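Local coordinates for enzyme subtilase SubTY from Bacillus sp. TY145 (PDB 5FFN), which probably hydrolyses peptide bonds in proteins as a calcium-binding serine endopeptidase of the subtilisin type, at residues V38-L43 / L100-V105; H42-G47 / E236-T241. One frame throughout, in Å; residues are numbered along the deposited sequence.

In the fold
Contacts 1 and 2 fasten successive parts of the loop that leads from strand 29-35 to strand 49-54. In contact 1 its beginning packs on strand 99-104 of the central sheet; in contact 2 its next turn docks on the hairpin of strands 235-238 and 244-247. Their centres lie about 9 Å apart, and they share His42 and Leu43. Leu45 CD1 meets Val38 CG1 at 3.5 Å, and Tyr39 CD2 lies 3.3 Å from Tyr240 O, joining the two directly. Asp35, His72 and Ser251 probably form the catalytic triad, as in other subtilases; the side chains of Val38 and Trp239 lie near these residues without touching them.

Contact 1. Residues V38-L43 / L100-V105; sequences VYTSHL and LWAYKV
Val38 meets Leu100 and Ala102 where a loop of the subtilisin-like alpha/beta fold comes down on the central, largely parallel sheet. Strand 99-104 runs there between strands 29-35 and 49-54. The tight part is wholly apolar. With CG1 anti to the backbone N (chi1 176°), Val38 divides its branches: CG1 reaches tip to tip toward Leu100 CD2, 3.8 Å away, while CG2 comes to 3.9 Å from Ala102 CB. A beta-branched residue suits this place because its two methyls touch two different residues of the strand, and Ala102, having only a methyl, lets the loop come close. Leu100, with CG anti to its backbone N, brings CD2 up to the Val38 methyl, and Trp101 and Tyr103, alternating with these residues along the strand, face helix 114-131 instead.

Thr40 marks the looser margin. Its methyl CG2 is turned inward and stays 4.2 Å from Ala102 CB, whereas its hydroxyl OG1 lies 6.5 Å from that CB. Threonine fits such a boundary, offering a methyl to the core and a hydroxyl on the other side; Cys66, half of the disulfide with Cys52, touches both Thr40 and Ala102. Beyond Thr40 the loop leaves the sheet; Ser41 and Leu43 are exposed, while His42 between them is buried. Two turns steer it there: an inverse gamma turn centred on Tyr39, closed by a weak bond from Thr40 N to Val38 O, and a type I beta turn from Tyr39 to His42. The Tyr39 ring folds back over that second turn, with His42 N 3.6 Å above the centre of one face.

Contact 2. Residues H42-G47 / E236-T241; sequences HLDLAG and ESTWYT
The His42 imidazole carries the methyl CG2 of Thr238 over one face, a CH-pi contact 3.6 Å from the ring centroid and 17° off its normal. Threonine suits the spot: CG2, anti to its own carbonyl carbon, covers the ring, while OG1 is bonded to Thr74 O. At the ring's edge, in its plane, Trp239 O approaches CD2 at 3.2 Å. ND1 accepts a nearly straight bond from Asp44 N at 3.1 Å (166°), and NE2 gives its hydrogen to Gly243 O; histidine suits the place because one flat ring can do both. These in-plane and facial contacts together fix the ring's rotation. Putting a leucine in place of His42 removes both nitrogens and would probably leave Asp44 N and the carbonyl of Gly243 without these mates, and Thr238 CG2 without its aromatic face. Asp44 CB also touches Thr238 CG2, at 3.9 Å, and its OD2 is held by Tyr244 OH and Val91 N. Leu45 N bonds to His42 O, closing the turn that presents the ring. Steadied within its own loop through ND1, the ring joins the 235-238/244-247 hairpin through NE2 and the Thr238 methyl, packing a loop of the subtilisin-like alpha/beta fold on that hairpin.

Contact 1. Residues V38-L43 / L100-V105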
loop_
_atom_site.group_PDB
_atom_site.type_symbol
_atom_site.label_atom_id
_atom_site.label_comp_id
_atom_site.label_asym_id
_atom_site.label_seq_id
_atom_site.Cartn_x
_atom_site.Cartn_y
_atom_site.Cartn_z
ATOM N N VAL A 38 5.430 -2.488 -13.187
ATOM C CA VAL A 38 5.961 -3.744 -12.648
ATOM C C VAL A 38 6.863 -4.396 -13.723
ATOM O O VAL A 38 6.512 -4.421 -14.915
ATOM C CB VAL A 38 4.809 -4.735 -12.248
ATOM C CG1 VAL A 38 5.351 -6.081 -11.778
ATOM C CG2 VAL A 38 3.901 -4.124 -11.214
ATOM N N TYR A 39 8.024 -4.831 -13.262
ATOM C CA TYR A 39 8.946 -5.627 -14.064
ATOM C C TYR A 39 8.400 -7.056 -14.125
ATOM O O TYR A 39 8.816 -7.948 -13.361
ATOM C CB TYR A 39 10.337 -5.546 -13.446
ATOM C CG TYR A 39 11.365 -6.414 -14.164
ATOM C CD1 TYR A 39 11.349 -6.513 -15.551
ATOM C CD2 TYR A 39 12.309 -7.165 -13.449
ATOM C CE1 TYR A 39 12.265 -7.334 -16.234
ATOM C CE2 TYR A 39 13.240 -7.973 -14.117
ATOM C CZ TYR A 39 13.203 -8.054 -15.517
ATOM O OH TYR A 39 14.097 -8.856 -16.238
ATOM N N THR A 40 7.453 -7.235 -15.028
ATOM C CA THR A 40 6.680 -8.458 -15.175
ATOM C C THR A 40 7.543 -9.663 -15.629
ATOM O O THR A 40 7.080 -10.795 -15.544
ATOM C CB THR A 40 5.466 -8.278 -16.148
ATOM O OG1 THR A 40 5.923 -7.938 -17.465
ATOM C CG2 THR A 40 4.466 -7.170 -15.656
ATOM N N SER A 41 8.769 -9.394 -16.093
ATOM C CA SER A 41 9.699 -10.435 -16.538
ATOM C C SER A 41 10.670 -10.849 -15.440
ATOM O O SER A 41 11.595 -11.638 -15.666
ATOM C CB SER A 41 10.482 -9.940 -17.768
ATOM O OG SER A 41 9.631 -9.920 -18.892
ATOM N N HIS A 42 10.483 -10.325 -14.224
ATOM C CA HIS A 42 11.216 -10.837 -13.089
ATOM C C HIS A 42 10.892 -12.347 -13.024
ATOM O O HIS A 42 9.759 -12.767 -13.313
ATOM C CB HIS A 42 10.756 -10.140 -11.809
ATOM C CG HIS A 42 11.648 -10.343 -10.639
ATOM N ND1 HIS A 42 11.791 -11.562 -10.012
ATOM C CD2 HIS A 42 12.416 -9.474 -9.952
ATOM C CE1 HIS A 42 12.625 -11.433 -9.007
ATOM N NE2 HIS A 42 12.994 -10.165 -8.926
ATOM N N LEU A 43 11.891 -13.142 -12.653
ATOM C CA LEU A 43 11.745 -14.596 -12.611
ATOM C C LEU A 43 10.620 -15.035 -11.679
ATOM O O LEU A 43 9.918 -15.986 -11.950
ATOM C CB LEU A 43 13.043 -15.233 -12.174
ATOM C CG LEU A 43 14.095 -15.399 -13.271
ATOM C CD1 LEU A 43 15.345 -15.937 -12.660
ATOM C CD2 LEU A 43 13.586 -16.324 -14.344
ATOM N N LEU A 100 -1.876 -10.929 -12.248
ATOM C CA LEU A 100 -1.499 -9.533 -12.057
ATOM C C LEU A 100 -2.060 -8.670 -13.179
ATOM O O LEU A 100 -1.964 -9.002 -14.369
ATOM C CB LEU A 100 0.019 -9.418 -11.908
ATOM C CG LEU A 100 0.649 -8.030 -11.972
ATOM C CD1 LEU A 100 0.287 -7.200 -10.722
ATOM C CD2 LEU A 100 2.131 -8.087 -12.084
ATOM N N TRP A 101 -2.689 -7.559 -12.798
ATOM C CA TRP A 101 -2.945 -6.483 -13.745
ATOM C C TRP A 101 -2.002 -5.332 -13.327
ATOM O O TRP A 101 -2.220 -4.655 -12.298
ATOM C CB TRP A 101 -4.392 -6.047 -13.769
ATOM C CG TRP A 101 -5.477 -7.040 -14.261
ATOM C CD1 TRP A 101 -5.286 -8.318 -14.702
ATOM C CD2 TRP A 101 -6.868 -6.773 -14.403
ATOM N NE1 TRP A 101 -6.475 -8.868 -15.105
ATOM C CE2 TRP A 101 -7.468 -7.942 -14.942
ATOM C CE3 TRP A 101 -7.689 -5.653 -14.136
ATOM C CZ2 TRP A 101 -8.821 -8.040 -15.172
ATOM C CZ3 TRP A 101 -9.038 -5.756 -14.385
ATOM C CH2 TRP A 101 -9.595 -6.949 -14.928
ATOM N N ALA A 102 -0.962 -5.103 -14.124
ATOM C CA ALA A 102 0.075 -4.132 -13.780
ATOM C C ALA A 102 -0.281 -2.810 -14.449
ATOM O O ALA A 102 -0.118 -2.668 -15.650
ATOM C CB ALA A 102 1.452 -4.613 -14.198
ATOM N N TYR A 103 -0.816 -1.862 -13.667
ATOM C CA TYR A 103 -1.251 -0.565 -14.206
ATOM C C TYR A 103 -0.321 0.517 -13.704
ATOM O O TYR A 103 -0.237 0.764 -12.504
ATOM C CB TYR A 103 -2.665 -0.247 -13.774
ATOM C CG TYR A 103 -3.782 -0.958 -14.491
ATOM C CD1 TYR A 103 -3.586 -2.129 -15.247
ATOM C CD2 TYR A 103 -5.088 -0.481 -14.370
ATOM C CE1 TYR A 103 -4.660 -2.773 -15.866
ATOM C CE2 TYR A 103 -6.150 -1.104 -15.002
ATOM C CZ TYR A 103 -5.918 -2.280 -15.750
ATOM O OH TYR A 103 -7.024 -2.881 -16.345
ATOM N N LYS A 104 0.411 1.146 -14.617
ATOM C CA LYS A 104 1.367 2.201 -14.222
ATOM C C LYS A 104 0.633 3.537 -14.143
ATOM O O LYS A 104 0.090 4.018 -15.143
ATOM C CB LYS A 104 2.553 2.298 -15.192
ATOM C CG LYS A 104 3.549 3.349 -14.822
ATOM C CD LYS A 104 4.776 3.341 -15.726
ATOM C CE LYS A 104 5.876 4.228 -15.219
ATOM N NZ LYS A 104 7.068 4.207 -16.149
ATOM N N VAL A 105 0.580 4.097 -12.934
ATOM C CA VAL A 105 -0.129 5.359 -12.644
ATOM C C VAL A 105 0.781 6.399 -11.974
ATOM O O VAL A 105 0.380 7.539 -11.778
ATOM C CB VAL A 105 -1.369 5.121 -11.716
ATOM C CG1 VAL A 105 -2.266 4.095 -12.341
ATOM C CG2 VAL A 105 -0.932 4.714 -10.331
#

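Contact 2. Residues H42-G47 / E236-T241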
loop_
_atom_site.group_PDB
_atom_site.type_symbol
_atom_site.label_atom_id
_atom_site.label_comp_id
_atom_site.label_asym_id
_atom_site.label_seq_id
_atom_site.Cartn_x
_atom_site.Cartn_y
_atom_site.Cartn_z
ATOM N N HIS A 42 10.483 -10.325 -14.224
ATOM C CA HIS A 42 11.216 -10.837 -13.089
ATOM C C HIS A 42 10.892 -12.347 -13.024
ATOM O O HIS A 42 9.759 -12.767 -13.313
ATOM C CB HIS A 42 10.756 -10.140 -11.809
ATOM C CG HIS A 42 11.648 -10.343 -10.639
ATOM N ND1 HIS A 42 11.791 -11.562 -10.012
ATOM C CD2 HIS A 42 12.416 -9.474 -9.952
ATOM C CE1 HIS A 42 12.625 -11.433 -9.007
ATOM N NE2 HIS A 42 12.994 -10.165 -8.926
ATOM N N LEU A 43 11.891 -13.142 -12.653
ATOM C CA LEU A 43 11.745 -14.596 -12.611
ATOM C C LEU A 43 10.620 -15.035 -11.679
ATOM O O LEU A 43 9.918 -15.986 -11.950
ATOM C CB LEU A 43 13.043 -15.233 -12.174
ATOM C CG LEU A 43 14.095 -15.399 -13.271
ATOM C CD1 LEU A 43 15.345 -15.937 -12.660
ATOM C CD2 LEU A 43 13.586 -16.324 -14.344
ATOM N N ASP A 44 10.423 -14.276 -10.607
ATOM C CA ASP A 44 9.368 -14.598 -9.633
ATOM C C ASP A 44 7.995 -14.034 -9.985
ATOM O O ASP A 44 7.026 -14.336 -9.310
ATOM C CB ASP A 44 9.827 -14.174 -8.242
ATOM C CG ASP A 44 11.113 -14.852 -7.809
ATOM O OD1 ASP A 44 11.487 -15.916 -8.393
ATOM O OD2 ASP A 44 11.755 -14.354 -6.871
ATOM N N LEU A 45 7.908 -13.222 -11.041
ATOM C CA LEU A 45 6.639 -12.742 -11.543
ATOM C C LEU A 45 6.248 -13.273 -12.922
ATOM O O LEU A 45 5.134 -13.049 -13.386
ATOM C CB LEU A 45 6.655 -11.183 -11.567
ATOM C CG LEU A 45 6.964 -10.480 -10.248
ATOM C CD1 LEU A 45 6.914 -8.966 -10.459
ATOM C CD2 LEU A 45 5.974 -10.890 -9.136
ATOM N N ALA A 46 7.145 -14.012 -13.576
ATOM C CA ALA A 46 6.959 -14.370 -14.950
ATOM C C ALA A 46 5.682 -15.120 -15.142
ATOM O O ALA A 46 5.371 -16.020 -14.373
ATOM C CB ALA A 46 8.160 -15.176 -15.457
ATOM N N GLY A 47 4.933 -14.715 -16.161
ATOM C CA GLY A 47 3.685 -15.357 -16.547
ATOM C C GLY A 47 2.485 -14.950 -15.717
ATOM O O GLY A 47 1.337 -15.346 -16.012
ATOM N N GLU A 236 11.260 -7.541 2.489
ATOM C CA GLU A 236 11.939 -8.005 1.279
ATOM C C GLU A 236 10.998 -8.489 0.202
ATOM O O GLU A 236 10.023 -9.215 0.449
ATOM C CB GLU A 236 12.907 -9.131 1.660
ATOM C CG GLU A 236 13.755 -9.629 0.530
ATOM C CD GLU A 236 14.803 -10.658 0.987
ATOM O OE1 GLU A 236 14.763 -11.069 2.187
ATOM O OE2 GLU A 236 15.683 -10.986 0.142
ATOM N N SER A 237 11.253 -8.065 -1.039
ATOM C CA SER A 237 10.470 -8.505 -2.145
ATOM C C SER A 237 11.295 -8.319 -3.430
ATOM O O SER A 237 12.485 -7.927 -3.361
ATOM C CB SER A 237 9.140 -7.711 -2.228
ATOM O OG SER A 237 8.271 -8.250 -3.168
ATOM N N THR A 238 10.619 -8.602 -4.530
ATOM C CA THR A 238 11.110 -8.477 -5.906
ATOM C C THR A 238 11.445 -7.007 -6.243
ATOM O O THR A 238 10.812 -6.093 -5.732
ATOM C CB THR A 238 10.090 -9.002 -6.883
ATOM O OG1 THR A 238 8.780 -8.485 -6.607
ATOM C CG2 THR A 238 9.993 -10.536 -6.880
ATOM N N TRP A 239 12.437 -6.814 -7.121
ATOM C CA TRP A 239 12.919 -5.478 -7.486
ATOM C C TRP A 239 13.080 -5.348 -8.992
ATOM O O TRP A 239 13.209 -6.337 -9.720
ATOM C CB TRP A 239 14.211 -5.177 -6.757
ATOM C CG TRP A 239 14.582 -3.740 -6.651
ATOM C CD1 TRP A 239 15.700 -3.120 -7.154
ATOM C CD2 TRP A 239 13.849 -2.738 -5.961
ATOM N NE1 TRP A 239 15.706 -1.792 -6.802
ATOM C CE2 TRP A 239 14.569 -1.532 -6.076
ATOM C CE3 TRP A 239 12.644 -2.749 -5.244
ATOM C CZ2 TRP A 239 14.119 -0.347 -5.500
ATOM C CZ3 TRP A 239 12.223 -1.587 -4.645
ATOM C CH2 TRP A 239 12.949 -0.400 -4.783
ATOM N N TYR A 240 12.971 -4.105 -9.473
ATOM C CA TYR A 240 12.798 -3.849 -10.887
ATOM C C TYR A 240 14.048 -4.198 -11.720
ATOM O O TYR A 240 13.926 -4.384 -12.917
ATOM C CB TYR A 240 12.396 -2.376 -11.165
ATOM C CG TYR A 240 13.520 -1.360 -11.092
ATOM C CD1 TYR A 240 14.046 -0.936 -9.882
ATOM C CD2 TYR A 240 14.005 -0.767 -12.273
ATOM C CE1 TYR A 240 15.060 0.007 -9.838
ATOM C CE2 TYR A 240 14.988 0.180 -12.240
ATOM C CZ TYR A 240 15.526 0.566 -11.048
ATOM O OH TYR A 240 16.532 1.522 -11.041
ATOM N N THR A 241 15.187 -4.289 -11.079
ATOM C CA THR A 241 16.403 -4.707 -11.781
ATOM C C THR A 241 16.625 -6.219 -11.832
ATOM O O THR A 241 17.617 -6.671 -12.442
ATOM C CB THR A 241 17.610 -4.011 -11.211
ATOM O OG1 THR A 241 17.665 -4.182 -9.799
ATOM C CG2 THR A 241 17.536 -2.510 -11.538
#